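Local coordinates for protein ricin B lectin (Clostridium thermocellum, PDB 3VSF) that probably hydrolyses beta-1,3-linked galactans from the chain end as a family 43 glycoside hydrolase and binds beta-D-galactose, at residues K262-K267 with G272-Y277; T301-M306 with L328-D333; N116-K121 with I141-A146; H57-G62 with G316-S321; L211-P216 with I221-A226. All blocks are in the same frame, centred on the assembly; numbering follows the deposited sequence.

Interaction 1 (K262-K267 with G272-Y277); sequences KYAYSK and GWSQLY
Tyr-263 and Tyr-277 face each other as an antiparallel hydrogen-bonded pair, joining the third strand of a four-stranded propeller blade to the fourth, 277-279. Tyr-277 N reaches Tyr-263 O at 2.9 Å in the carbonyl plane, with an N-H...O angle of 164°; the reciprocal bond from Tyr-263 N to Tyr-277 O is more bent. Opposite Ala-264 and Tyr-265, residues 272-276 form no regular strand, and a side chain takes over: Ser-274 OG accepts a hydrogen bond from Tyr-265 N at 3.1 Å and donates to Gln-275 O, while Ser-274 N returns a bond to Tyr-265 O.

The rings follow this backbone. Tyr-277 CB lies over the Tyr-263 ring, 3.8 Å from its centroid, and Ser-274 CB covers a face of the Tyr-265 ring in the same CH-pi manner. Tyr-265 and Tyr-277 meet rim to rim with planes only 13° apart, completing an aromatic cluster. At the other end Ser-266 CB sits above the five-membered ring of Trp-273.

Further out, Tyr-263 OH is bonded to Leu-336 N of the next blade, Trp-273 NE1 to Leu-269 O and Ser-266 OG to Asp-268 O. Asp-268 and Leu-269 lie in the turn between the segments. Along the margin, the extended chain of Lys-262 crosses Leu-276 at about a right angle, with Lys-262 CD 3.7 Å from Leu-276 CB.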
# COMPACT_ATOMS: atom_id res chain seq x y z
N LYS A 262 6.14 -3.94 6.94
CA LYS A 262 5.56 -4.39 8.20
C LYS A 262 4.74 -3.28 8.85
O LYS A 262 4.82 -2.12 8.44
CB LYS A 262 6.64 -4.88 9.15
CG LYS A 262 7.48 -6.03 8.61
CD LYS A 262 8.50 -6.50 9.63
CE LYS A 262 9.34 -7.64 9.07
NZ LYS A 262 10.31 -8.16 10.08
N TYR A 263 3.96 -3.64 9.86
CA TYR A 263 3.15 -2.66 10.57
C TYR A 263 3.05 -2.99 12.06
O TYR A 263 3.31 -4.12 12.47
CB TYR A 263 1.75 -2.56 9.96
CG TYR A 263 0.85 -3.74 10.26
CD1 TYR A 263 0.81 -4.84 9.40
CD2 TYR A 263 0.04 -3.75 11.38
CE1 TYR A 263 -0.02 -5.92 9.67
CE2 TYR A 263 -0.78 -4.83 11.66
CZ TYR A 263 -0.81 -5.91 10.80
OH TYR A 263 -1.63 -6.98 11.07
N ALA A 264 2.65 -2.00 12.85
CA ALA A 264 2.45 -2.19 14.27
C ALA A 264 1.35 -1.25 14.76
O ALA A 264 0.99 -0.29 14.07
CB ALA A 264 3.73 -1.93 15.04
N TYR A 265 0.81 -1.53 15.94
CA TYR A 265 -0.28 -0.73 16.48
C TYR A 265 -0.08 -0.44 17.96
O TYR A 265 0.70 -1.10 18.64
CB TYR A 265 -1.62 -1.44 16.26
CG TYR A 265 -1.67 -2.84 16.83
CD1 TYR A 265 -2.17 -3.08 18.10
CD2 TYR A 265 -1.20 -3.93 16.10
CE1 TYR A 265 -2.22 -4.36 18.63
CE2 TYR A 265 -1.23 -5.21 16.62
CZ TYR A 265 -1.74 -5.42 17.88
OH TYR A 265 -1.78 -6.69 18.40
N SER A 266 -0.79 0.57 18.45
CA SER A 266 -0.71 0.96 19.85
C SER A 266 -1.84 1.92 20.20
O SER A 266 -2.29 2.70 19.36
CB SER A 266 0.64 1.62 20.14
OG SER A 266 0.74 1.99 21.51
N LYS A 267 -2.29 1.86 21.45
CA LYS A 267 -3.34 2.76 21.92
C LYS A 267 -2.75 4.13 22.24
O LYS A 267 -3.47 5.13 22.25
CB LYS A 267 -4.02 2.17 23.16
CG LYS A 267 -4.67 0.82 22.92
CD LYS A 267 -5.36 0.30 24.18
CE LYS A 267 -6.03 -1.04 23.93
NZ LYS A 267 -6.75 -1.52 25.14
N GLY A 272 3.23 1.18 24.44
CA GLY A 272 2.18 0.21 24.19
C GLY A 272 2.18 -0.32 22.77
O GLY A 272 1.24 -1.00 22.35
N TRP A 273 3.24 -0.02 22.03
CA TRP A 273 3.36 -0.49 20.66
C TRP A 273 3.56 -2.00 20.59
O TRP A 273 4.21 -2.59 21.44
CB TRP A 273 4.51 0.24 19.94
CG TRP A 273 4.17 1.65 19.57
CD1 TRP A 273 4.39 2.77 20.31
CD2 TRP A 273 3.54 2.09 18.36
NE1 TRP A 273 3.94 3.88 19.64
CE2 TRP A 273 3.41 3.49 18.43
CE3 TRP A 273 3.07 1.43 17.21
CZ2 TRP A 273 2.84 4.24 17.41
CZ3 TRP A 273 2.50 2.18 16.20
CH2 TRP A 273 2.39 3.57 16.31
N SER A 274 2.98 -2.61 19.56
CA SER A 274 3.06 -4.06 19.39
C SER A 274 4.32 -4.45 18.63
O SER A 274 5.16 -3.61 18.32
CB SER A 274 1.83 -4.57 18.64
OG SER A 274 1.80 -4.07 17.31
N GLN A 275 4.44 -5.74 18.34
CA GLN A 275 5.54 -6.24 17.52
C GLN A 275 5.23 -5.98 16.05
O GLN A 275 4.14 -5.53 15.71
CB GLN A 275 5.75 -7.74 17.77
CG GLN A 275 4.46 -8.55 17.76
CD GLN A 275 4.70 -10.02 18.02
OE1 GLN A 275 5.22 -10.74 17.16
NE2 GLN A 275 4.31 -10.49 19.20
N LEU A 276 6.20 -6.26 15.18
CA LEU A 276 6.02 -6.03 13.76
C LEU A 276 5.26 -7.18 13.10
O LEU A 276 5.57 -8.35 13.31
CB LEU A 276 7.37 -5.83 13.06
CG LEU A 276 8.14 -4.54 13.37
CD1 LEU A 276 7.27 -3.32 13.10
CD2 LEU A 276 8.65 -4.54 14.80
N TYR A 277 4.25 -6.83 12.30
CA TYR A 277 3.48 -7.82 11.55
C TYR A 277 3.63 -7.60 10.05
O TYR A 277 3.50 -6.47 9.57
CB TYR A 277 2.01 -7.77 11.95
CG TYR A 277 1.74 -8.14 13.39
CD1 TYR A 277 1.71 -9.46 13.80
CD2 TYR A 277 1.51 -7.15 14.35
CE1 TYR A 277 1.46 -9.80 15.11
CE2 TYR A 277 1.27 -7.49 15.67
CZ TYR A 277 1.24 -8.81 16.04
OH TYR A 277 1.00 -9.15 17.36

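Interaction 2 (T301-M306 with L328-D333); sequences TSYLYM and LNFISD
Leu-328 meets Tyr-303 first through the backbone: Leu-328 N donates to Tyr-303 O at 2.7 Å, and the N-H...O angle of 172° makes the bond almost straight. It is the one backbone hydrogen bond between the two segments, near the weakly bonded end of strand 322-330. Both side chains leave on the same face of the sheet, with Tyr-303 CB and Leu-328 CB 4.1 Å apart.

Asn-329 leaves the backbone pointing away from strand 301-309, and its ND2 makes a weak hydrogen bond to Glu-337 OE1.

Phe-330 comes back toward Tyr-303. Its CG stands anti to the carbonyl carbon (chi1 -71°), a setting that carries the ring across to the tyrosine. There the phenylalanine presents its edge to the tyrosine face: Phe-330 CE2 lies 3.7 Å from Tyr-303 CD2, displaced from the ring centre toward the rim. The centroids are 5.2 Å apart and the planes inclined at 63°, an edge-to-face pair. Tyr-247 makes a second edge-to-face contact with Phe-330, and Tyr-303 OH is held by Lys-241 O, so both rings also reach residues of the preceding blade.

At Ile-331 and Ser-332 the chain makes a classic beta bulge, and it then swings clear of strand 301-309; Asp-333 O accepts a hydrogen bond from Tyr-247 OH. The arrangement is that of neighbouring second and third strands in a blade of the five-bladed beta-propeller characteristic of family 43 glycoside hydrolases, diverging where the third strand runs out toward the fourth.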
# COMPACT_ATOMS: atom_id res chain seq x y z
N THR A 301 -15.16 5.33 5.18
CA THR A 301 -13.77 5.73 5.04
C THR A 301 -12.89 4.59 4.55
O THR A 301 -12.90 3.50 5.12
CB THR A 301 -13.20 6.27 6.37
OG1 THR A 301 -13.92 7.44 6.76
CG2 THR A 301 -11.73 6.60 6.23
N SER A 302 -12.14 4.84 3.48
CA SER A 302 -11.19 3.87 2.95
C SER A 302 -9.78 4.44 2.95
O SER A 302 -9.54 5.50 2.38
CB SER A 302 -11.59 3.45 1.53
OG SER A 302 -12.87 2.85 1.52
N TYR A 303 -8.86 3.73 3.58
CA TYR A 303 -7.48 4.19 3.68
C TYR A 303 -6.66 3.83 2.44
O TYR A 303 -6.58 2.66 2.05
CB TYR A 303 -6.82 3.62 4.94
CG TYR A 303 -7.38 4.20 6.22
CD1 TYR A 303 -6.65 5.12 6.97
CD2 TYR A 303 -8.64 3.84 6.67
CE1 TYR A 303 -7.16 5.65 8.14
CE2 TYR A 303 -9.16 4.37 7.84
CZ TYR A 303 -8.42 5.27 8.57
OH TYR A 303 -8.93 5.80 9.73
N LEU A 304 -6.07 4.84 1.81
CA LEU A 304 -5.29 4.64 0.60
C LEU A 304 -3.80 4.49 0.89
O LEU A 304 -3.22 5.27 1.65
CB LEU A 304 -5.51 5.80 -0.38
CG LEU A 304 -4.60 5.83 -1.61
CD1 LEU A 304 -4.77 4.56 -2.43
CD2 LEU A 304 -4.88 7.06 -2.46
N TYR A 305 -3.18 3.49 0.28
CA TYR A 305 -1.75 3.26 0.41
C TYR A 305 -1.00 3.78 -0.81
O TYR A 305 -1.39 3.51 -1.95
CB TYR A 305 -1.46 1.77 0.61
CG TYR A 305 -0.04 1.37 0.29
CD1 TYR A 305 0.93 1.34 1.28
CD2 TYR A 305 0.33 1.04 -1.01
CE1 TYR A 305 2.23 0.97 0.99
CE2 TYR A 305 1.63 0.67 -1.30
CZ TYR A 305 2.58 0.65 -0.30
OH TYR A 305 3.87 0.28 -0.60
N MET A 306 0.07 4.53 -0.57
CA MET A 306 0.91 5.03 -1.65
C MET A 306 2.30 4.43 -1.55
O MET A 306 2.87 4.33 -0.46
CB MET A 306 1.00 6.55 -1.60
CG MET A 306 -0.34 7.24 -1.65
SD MET A 306 -0.17 9.03 -1.56
CE MET A 306 -1.89 9.49 -1.41
N LEU A 328 -5.79 0.04 1.85
CA LEU A 328 -5.37 -0.56 3.11
C LEU A 328 -6.60 -0.98 3.90
O LEU A 328 -7.32 -0.15 4.45
CB LEU A 328 -4.53 0.43 3.93
CG LEU A 328 -4.02 -0.07 5.28
CD1 LEU A 328 -3.10 -1.27 5.09
CD2 LEU A 328 -3.31 1.04 6.04
N ASN A 329 -6.83 -2.29 3.97
CA ASN A 329 -8.03 -2.82 4.61
C ASN A 329 -7.80 -3.23 6.06
O ASN A 329 -6.74 -3.75 6.41
CB ASN A 329 -8.58 -4.00 3.81
CG ASN A 329 -8.96 -3.61 2.39
OD1 ASN A 329 -9.46 -2.51 2.15
ND2 ASN A 329 -8.72 -4.51 1.44
N PHE A 330 -8.81 -3.00 6.90
CA PHE A 330 -8.73 -3.35 8.31
C PHE A 330 -9.66 -4.51 8.66
O PHE A 330 -10.85 -4.29 8.92
CB PHE A 330 -9.06 -2.14 9.18
CG PHE A 330 -8.01 -1.07 9.18
CD1 PHE A 330 -7.10 -0.97 10.22
CD2 PHE A 330 -7.93 -0.16 8.14
CE1 PHE A 330 -6.12 0.01 10.22
CE2 PHE A 330 -6.95 0.83 8.13
CZ PHE A 330 -6.05 0.91 9.18
N ILE A 331 -9.13 -5.73 8.66
CA ILE A 331 -9.90 -6.89 9.10
C ILE A 331 -10.36 -6.67 10.53
O ILE A 331 -11.52 -6.88 10.87
CB ILE A 331 -9.07 -8.18 9.04
CG1 ILE A 331 -9.06 -8.76 7.62
CG2 ILE A 331 -9.62 -9.22 10.00
CD1 ILE A 331 -8.40 -7.87 6.60
N SER A 332 -9.42 -6.25 11.38
CA SER A 332 -9.71 -5.95 12.77
C SER A 332 -8.86 -4.77 13.22
O SER A 332 -8.01 -4.29 12.46
CB SER A 332 -9.40 -7.17 13.64
OG SER A 332 -9.65 -6.90 15.01
N ASP A 333 -9.09 -4.29 14.44
CA ASP A 333 -8.30 -3.20 14.98
C ASP A 333 -6.82 -3.58 15.07
O ASP A 333 -5.95 -2.72 15.07
CB ASP A 333 -8.81 -2.79 16.36
CG ASP A 333 -10.19 -2.16 16.31
OD1 ASP A 333 -10.56 -1.63 15.24
OD2 ASP A 333 -10.90 -2.18 17.34

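Interaction 3 (N116-K121 with I141-A146); sequences NIERPK and INYGQA
Tyr-143 reaches from an irregular loop to strand 116-124, and most of the contact gathers round its ring. Its side chain and that of Glu-118 approach from opposite directions, so that the phenol oxygen and the carboxylate meet between loop and strand. Tyr-143 OH donates to Glu-118 OE2 at 3.4 Å, a weak bond by its length. The other carboxylate oxygen, Glu-118 OE1, lies near the ring plane at its edge, 4.0 Å from Tyr-143 CE1. Carboxylate and ring planes are turned 50° against each other, so the two flat groups do not stack.

Glu-118 arrives there with CG between its backbone N and carbonyl carbon (chi1 56°) and an extended chain beyond. Its stronger partner is Arg-77, whose NH2 forms a salt bridge with OE2; OE1 takes a weak hydrogen bond from His-136 ND1. These two neighbours, rather than the tyrosine, should fix the carboxylate's orientation.

In the propeller, strand 116-124 is the first of a four-stranded antiparallel blade, and the 141-146 loop joins the second strand, 131-138, to the third, 147-153. Tyr-143 thus folds back past strand 131-138, touching Glu-138 on the way.

Asn-116 belongs to the same strand and also points at the loop, but its approach is looser. Its OD1 is 4.3 Å from Tyr-143 CE2 and lies at a similar remove from Asn-142 O, which is packing without a hydrogen bond. The backbone O of Tyr-143 accepts a hydrogen bond from Arg-185 NH2.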
# COMPACT_ATOMS: atom_id res chain seq x y z
N ASN A 116 20.16 17.18 -1.72
CA ASN A 116 19.20 16.11 -1.92
C ASN A 116 17.99 16.30 -1.01
O ASN A 116 18.12 16.42 0.20
CB ASN A 116 19.84 14.75 -1.62
CG ASN A 116 21.03 14.46 -2.50
OD1 ASN A 116 22.12 14.15 -2.01
ND2 ASN A 116 20.84 14.55 -3.81
N ILE A 117 16.80 16.33 -1.61
CA ILE A 117 15.57 16.37 -0.83
C ILE A 117 14.64 15.23 -1.24
O ILE A 117 14.33 15.06 -2.42
CB ILE A 117 14.84 17.71 -0.98
CG1 ILE A 117 15.49 18.77 -0.09
CG2 ILE A 117 13.37 17.56 -0.62
CD1 ILE A 117 14.63 19.99 0.14
N GLU A 118 14.21 14.45 -0.25
CA GLU A 118 13.36 13.30 -0.52
C GLU A 118 12.33 13.08 0.57
O GLU A 118 12.52 13.48 1.72
CB GLU A 118 14.22 12.04 -0.71
CG GLU A 118 15.15 11.73 0.45
CD GLU A 118 16.22 10.71 0.08
OE1 GLU A 118 16.61 9.91 0.96
OE2 GLU A 118 16.67 10.71 -1.08
N ARG A 119 11.22 12.44 0.20
CA ARG A 119 10.12 12.18 1.12
C ARG A 119 9.56 13.45 1.76
O ARG A 119 9.50 13.55 2.98
CB ARG A 119 10.54 11.18 2.19
CG ARG A 119 11.00 9.85 1.63
CD ARG A 119 11.20 8.82 2.72
NE ARG A 119 11.47 7.50 2.15
CZ ARG A 119 10.53 6.69 1.69
NH1 ARG A 119 9.26 7.05 1.72
NH2 ARG A 119 10.86 5.50 1.18
N PRO A 120 9.15 14.42 0.93
CA PRO A 120 8.54 15.65 1.44
C PRO A 120 7.07 15.42 1.81
O PRO A 120 6.32 14.87 1.01
CB PRO A 120 8.63 16.60 0.25
CG PRO A 120 8.57 15.71 -0.93
CD PRO A 120 9.29 14.45 -0.54
N LYS A 121 6.69 15.83 3.02
CA LYS A 121 5.31 15.66 3.47
C LYS A 121 4.72 17.01 3.88
O LYS A 121 5.43 17.90 4.33
CB LYS A 121 5.25 14.69 4.65
CG LYS A 121 5.86 13.32 4.35
CD LYS A 121 5.15 12.64 3.20
CE LYS A 121 5.75 11.28 2.90
NZ LYS A 121 7.18 11.37 2.50
N ILE A 141 26.40 15.62 -2.03
CA ILE A 141 27.74 15.05 -2.18
C ILE A 141 27.81 13.75 -1.39
O ILE A 141 28.52 12.82 -1.77
CB ILE A 141 28.82 16.02 -1.66
CG1 ILE A 141 28.83 17.30 -2.49
CG2 ILE A 141 30.19 15.36 -1.68
CD1 ILE A 141 29.17 17.08 -3.95
N ASN A 142 27.07 13.69 -0.29
CA ASN A 142 27.03 12.51 0.56
C ASN A 142 25.77 12.48 1.42
O ASN A 142 24.85 13.27 1.21
CB ASN A 142 28.27 12.43 1.44
CG ASN A 142 28.36 13.59 2.42
OD1 ASN A 142 27.60 14.55 2.33
ND2 ASN A 142 29.31 13.50 3.35
N TYR A 143 25.74 11.57 2.39
CA TYR A 143 24.60 11.44 3.28
C TYR A 143 25.00 11.60 4.74
O TYR A 143 24.38 11.02 5.64
CB TYR A 143 23.91 10.09 3.07
CG TYR A 143 22.86 10.09 1.98
CD1 TYR A 143 21.51 10.07 2.29
CD2 TYR A 143 23.23 10.12 0.64
CE1 TYR A 143 20.55 10.08 1.29
CE2 TYR A 143 22.27 10.13 -0.36
CZ TYR A 143 20.94 10.11 -0.03
OH TYR A 143 19.98 10.11 -1.02
N GLY A 144 26.04 12.40 4.98
CA GLY A 144 26.51 12.64 6.33
C GLY A 144 25.62 13.60 7.10
O GLY A 144 25.52 13.53 8.32
N GLN A 145 24.98 14.51 6.37
CA GLN A 145 24.10 15.50 6.98
C GLN A 145 22.66 14.98 7.05
O GLN A 145 21.79 15.43 6.31
CB GLN A 145 24.14 16.81 6.20
CG GLN A 145 25.54 17.38 6.01
CD GLN A 145 26.18 17.81 7.31
OE1 GLN A 145 25.49 18.18 8.27
NE2 GLN A 145 27.50 17.76 7.36
N ALA A 146 22.42 14.03 7.95
CA ALA A 146 21.09 13.48 8.14
C ALA A 146 20.23 14.47 8.92
O ALA A 146 20.09 14.36 10.14
CB ALA A 146 21.15 12.15 8.86

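Interaction 4 (H57-G62 with G316-S321); sequences HAHGGG and GKVNDS
His-59 supplies nearly all of this contact from the 57-62 side, its imidazole meeting the short 3-10 turn at Val-318 and Asn-319.

The polar part is slight. His-59 NE2 donates to Asn-319 O at 3.5 Å with an N-H...O angle of 151°, a weak bond. The carbonyl of Val-318 is modelled too near the ring, so its place is doubtful.

Packing does more. Ser-321 CB stands 4.0 Å above the centroid of the His-59 ring and only 9° off its normal, a CH-pi contact over the centre of one face. At the edge, near the ring plane, Asn-319 CA comes within 3.3 Å of His-59 NE2. Val-318 adds an apolar touch as the two side chains slide past each other in opposite directions, with CG1 3.6 Å from His-59 CD2. With CG beside the backbone N and anti to the carbonyl carbon (chi1 -50°), the imidazole is directed toward residues 318-321.

Backbone geometry sets the histidine in place. Ala-58 to Gly-61 form a type II beta turn, in which His-59 is the first corner residue and Gly-60, with positive phi, the second; the closing bond, Gly-61 N to Ala-58 O, is weak.

Tyr-323 and Trp-310 also border the imidazole, and Glu-75 of strand 69-77 touches it. The turn leads into strand 61-66, the first strand of the first propeller blade, whereas 316-321 lies in the loop between strands 301-309 and 322-330 of the last. The contact therefore brings the first and last blades together.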
# COMPACT_ATOMS: atom_id res chain seq x y z
N HIS A 57 5.42 13.57 -11.63
CA HIS A 57 6.70 13.35 -10.96
C HIS A 57 6.65 13.79 -9.49
O HIS A 57 7.09 14.88 -9.14
CB HIS A 57 7.83 14.08 -11.69
CG HIS A 57 7.51 15.49 -12.07
ND1 HIS A 57 7.99 16.58 -11.38
CD2 HIS A 57 6.75 15.99 -13.07
CE1 HIS A 57 7.55 17.69 -11.94
NE2 HIS A 57 6.78 17.36 -12.96
N ALA A 58 6.11 12.92 -8.64
CA ALA A 58 6.01 13.20 -7.21
C ALA A 58 6.50 12.01 -6.39
O ALA A 58 5.75 11.44 -5.60
CB ALA A 58 4.58 13.55 -6.84
N HIS A 59 7.76 11.64 -6.59
CA HIS A 59 8.34 10.48 -5.94
C HIS A 59 8.52 10.69 -4.44
O HIS A 59 8.75 11.81 -3.99
CB HIS A 59 9.68 10.13 -6.60
CG HIS A 59 9.61 10.05 -8.09
ND1 HIS A 59 8.43 9.84 -8.77
CD2 HIS A 59 10.58 10.16 -9.03
CE1 HIS A 59 8.68 9.81 -10.07
NE2 HIS A 59 9.97 10.00 -10.25
N GLY A 60 8.41 9.61 -3.68
CA GLY A 60 8.50 9.68 -2.23
C GLY A 60 7.51 10.68 -1.66
O GLY A 60 7.72 11.23 -0.59
N GLY A 61 6.43 10.91 -2.40
CA GLY A 61 5.49 11.96 -2.06
C GLY A 61 4.53 11.64 -0.92
O GLY A 61 4.68 10.65 -0.21
N GLY A 62 3.54 12.51 -0.76
CA GLY A 62 2.51 12.35 0.25
C GLY A 62 1.25 13.05 -0.21
O GLY A 62 1.19 13.55 -1.33
N GLY A 316 17.50 2.41 -13.43
CA GLY A 316 16.91 3.59 -14.02
C GLY A 316 17.07 4.82 -13.14
O GLY A 316 17.34 4.70 -11.95
N LYS A 317 16.90 5.99 -13.74
CA LYS A 317 16.98 7.24 -12.99
C LYS A 317 15.73 7.42 -12.13
O LYS A 317 14.66 6.91 -12.46
CB LYS A 317 17.15 8.43 -13.93
CG LYS A 317 16.01 8.62 -14.92
CD LYS A 317 16.32 9.73 -15.91
CE LYS A 317 15.21 9.87 -16.95
NZ LYS A 317 15.54 10.88 -17.99
N VAL A 318 15.88 8.13 -11.02
CA VAL A 318 14.79 8.33 -10.07
C VAL A 318 13.51 8.80 -10.75
O VAL A 318 12.41 8.38 -10.39
CB VAL A 318 15.18 9.34 -8.97
CG1 VAL A 318 14.01 9.60 -8.05
CG2 VAL A 318 16.38 8.83 -8.19
N ASN A 319 13.64 9.68 -11.75
CA ASN A 319 12.48 10.24 -12.44
C ASN A 319 11.69 9.20 -13.23
O ASN A 319 10.56 9.46 -13.64
CB ASN A 319 12.91 11.39 -13.35
CG ASN A 319 13.55 12.53 -12.59
OD1 ASN A 319 12.86 13.44 -12.13
ND2 ASN A 319 14.87 12.49 -12.46
N ASP A 320 12.28 8.03 -13.44
CA ASP A 320 11.62 6.95 -14.16
C ASP A 320 10.90 6.00 -13.21
O ASP A 320 10.49 4.91 -13.61
CB ASP A 320 12.61 6.18 -15.03
CG ASP A 320 13.15 7.01 -16.18
OD1 ASP A 320 12.44 7.93 -16.64
OD2 ASP A 320 14.28 6.74 -16.64
N SER A 321 10.76 6.41 -11.96
CA SER A 321 10.09 5.59 -10.96
C SER A 321 8.57 5.61 -11.14
O SER A 321 7.99 6.65 -11.44
CB SER A 321 10.44 6.07 -9.55
OG SER A 321 11.82 5.89 -9.29

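Interaction 5 (L211-P216 with I221-A226); sequences LYELTP and IASLKA
Tyr-212 is a bump that fits between two side chains of the neighbouring strand, Ile-221 and Leu-224. Ile-221 CD1 rests over one face of the ring, 4.3 Å from its centroid, while its CG2 branch touches Tyr-212 CB. Leu-224 closes on the ring obliquely, bringing CD2 to 3.5 Å from Tyr-212 CE1. The phenol end continues past both and is bonded to His-210 ND1. Beside this group Leu-214 CD2 meets Ile-221 CG1, and Trp-134 packs on both of these residues.

The other face carries Leu-211, Glu-213, Ser-223 and Ala-226. Here Leu-211 lies alongside Lys-225, the two pointing the same way, with Leu-211 CG 4.0 Å from Lys-225 CB. The extended chain of Glu-213, with CG anti to the backbone N (chi1 178°), runs across Lys-225; its OE1 stays 4.5 Å from Lys-225 NZ, beyond a salt bridge, though the opposite charges probably attract. Near the turn, the Thr-215 methyl CG2 packs against Ala-222 CB at 3.7 Å.

Two classic beta bulges shape the surface. Ala-222 and Ser-223 both face Glu-213, whose O takes both their N-H groups, at 2.7 Å from Ala-222 N and 3.2 Å from Ser-223 N. Lys-225 and Ala-226 both face Leu-211, but their bonds to Leu-211 O are weak, and the straighter link there is Leu-211 N to Ala-226 O. The N-to-C directions of segments 211-214 and 221-226 stand 145° apart, consistent with the bulges accentuating the twist. This is a doubly bulged beta hairpin, the third and fourth strands, 208-214 and 221-228, of a four-stranded propeller blade.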
# COMPACT_ATOMS: atom_id res chain seq x y z
N LEU A 211 10.14 9.55 17.10
CA LEU A 211 8.88 10.27 16.97
C LEU A 211 8.96 11.59 17.72
O LEU A 211 8.96 11.61 18.95
CB LEU A 211 7.72 9.43 17.52
CG LEU A 211 6.33 10.06 17.43
CD1 LEU A 211 5.96 10.35 15.99
CD2 LEU A 211 5.29 9.17 18.09
N TYR A 212 9.04 12.69 16.98
CA TYR A 212 9.15 14.01 17.58
C TYR A 212 7.80 14.70 17.66
O TYR A 212 7.04 14.71 16.69
CB TYR A 212 10.12 14.88 16.78
CG TYR A 212 11.50 14.28 16.59
CD1 TYR A 212 12.46 14.40 17.58
CD2 TYR A 212 11.83 13.61 15.42
CE1 TYR A 212 13.72 13.85 17.42
CE2 TYR A 212 13.09 13.07 15.25
CZ TYR A 212 14.03 13.19 16.25
OH TYR A 212 15.28 12.64 16.07
N GLU A 213 7.50 15.28 18.81
CA GLU A 213 6.30 16.08 18.98
C GLU A 213 6.60 17.52 18.60
O GLU A 213 7.55 18.12 19.09
CB GLU A 213 5.79 16.01 20.42
CG GLU A 213 4.56 16.87 20.68
CD GLU A 213 4.10 16.80 22.13
OE1 GLU A 213 4.66 16.00 22.90
OE2 GLU A 213 3.16 17.55 22.49
N LEU A 214 5.78 18.08 17.71
CA LEU A 214 6.00 19.44 17.22
C LEU A 214 5.34 20.48 18.12
O LEU A 214 4.39 20.19 18.83
CB LEU A 214 5.47 19.58 15.79
CG LEU A 214 6.03 18.60 14.76
CD1 LEU A 214 5.39 18.82 13.41
CD2 LEU A 214 7.54 18.72 14.68
N THR A 215 5.87 21.70 18.07
CA THR A 215 5.26 22.83 18.75
C THR A 215 3.93 23.16 18.08
O THR A 215 3.68 22.71 16.96
CB THR A 215 6.18 24.06 18.74
OG1 THR A 215 6.62 24.31 17.40
CG2 THR A 215 7.39 23.84 19.62
N PRO A 216 3.07 23.93 18.75
CA PRO A 216 1.75 24.28 18.21
C PRO A 216 1.79 24.78 16.76
O PRO A 216 0.82 24.60 16.04
CB PRO A 216 1.29 25.40 19.14
CG PRO A 216 1.92 25.08 20.44
CD PRO A 216 3.27 24.49 20.11
N ILE A 221 10.33 21.55 16.67
CA ILE A 221 10.23 20.34 17.47
C ILE A 221 10.17 20.66 18.96
O ILE A 221 11.08 21.28 19.51
CB ILE A 221 11.41 19.39 17.20
CG1 ILE A 221 11.35 18.86 15.77
CG2 ILE A 221 11.41 18.23 18.19
CD1 ILE A 221 12.45 17.88 15.43
N ALA A 222 9.08 20.24 19.61
CA ALA A 222 8.87 20.53 21.02
C ALA A 222 9.56 19.52 21.93
O ALA A 222 10.14 19.90 22.95
CB ALA A 222 7.38 20.59 21.33
N SER A 223 9.49 18.24 21.57
CA SER A 223 10.10 17.19 22.39
C SER A 223 10.26 15.88 21.63
O SER A 223 9.75 15.73 20.52
CB SER A 223 9.26 16.96 23.65
OG SER A 223 7.97 16.48 23.33
N LEU A 224 10.97 14.94 22.24
CA LEU A 224 11.12 13.61 21.68
C LEU A 224 10.07 12.69 22.29
O LEU A 224 10.24 12.18 23.40
CB LEU A 224 12.53 13.07 21.96
CG LEU A 224 12.96 11.76 21.31
CD1 LEU A 224 12.48 10.54 22.10
CD2 LEU A 224 12.48 11.69 19.86
N LYS A 225 8.97 12.50 21.57
CA LYS A 225 7.83 11.74 22.09
C LYS A 225 8.22 10.32 22.48
O LYS A 225 7.89 9.87 23.58
CB LYS A 225 6.69 11.72 21.07
CG LYS A 225 5.38 11.19 21.63
CD LYS A 225 4.96 11.97 22.87
CE LYS A 225 3.67 11.42 23.46
NZ LYS A 225 3.28 12.15 24.70
N ALA A 226 8.90 9.61 21.59
CA ALA A 226 9.30 8.24 21.86
C ALA A 226 10.27 7.67 20.83
O ALA A 226 10.30 8.11 19.67
CB ALA A 226 8.07 7.34 21.97

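Overall arrangement
The five contacts sit in the five-bladed beta-propeller, at some distance from the galactose-binding residues of the beta-trefoil domain. Each of interactions 3, 5, 1 and 2, in chain order, lies within one successive blade. Interaction 4 spans them all, pairing the first blade with the last across 254 residues, and its segments alternate with those of interaction 2. Interactions 1 and 2 occupy adjacent blades, with centres about 15 Å apart. Interactions 3 and 4 touch directly, Lys-121 NZ lying 3.1 Å from Gly-60 O, a probable hydrogen bond from strand 116-124 to the turn preceding strand 61-66. Interactions 1, 2 and 5 thus join adjacent strands, interaction 3 packs a loop on its blade's first strand, and interaction 4 closes the ring.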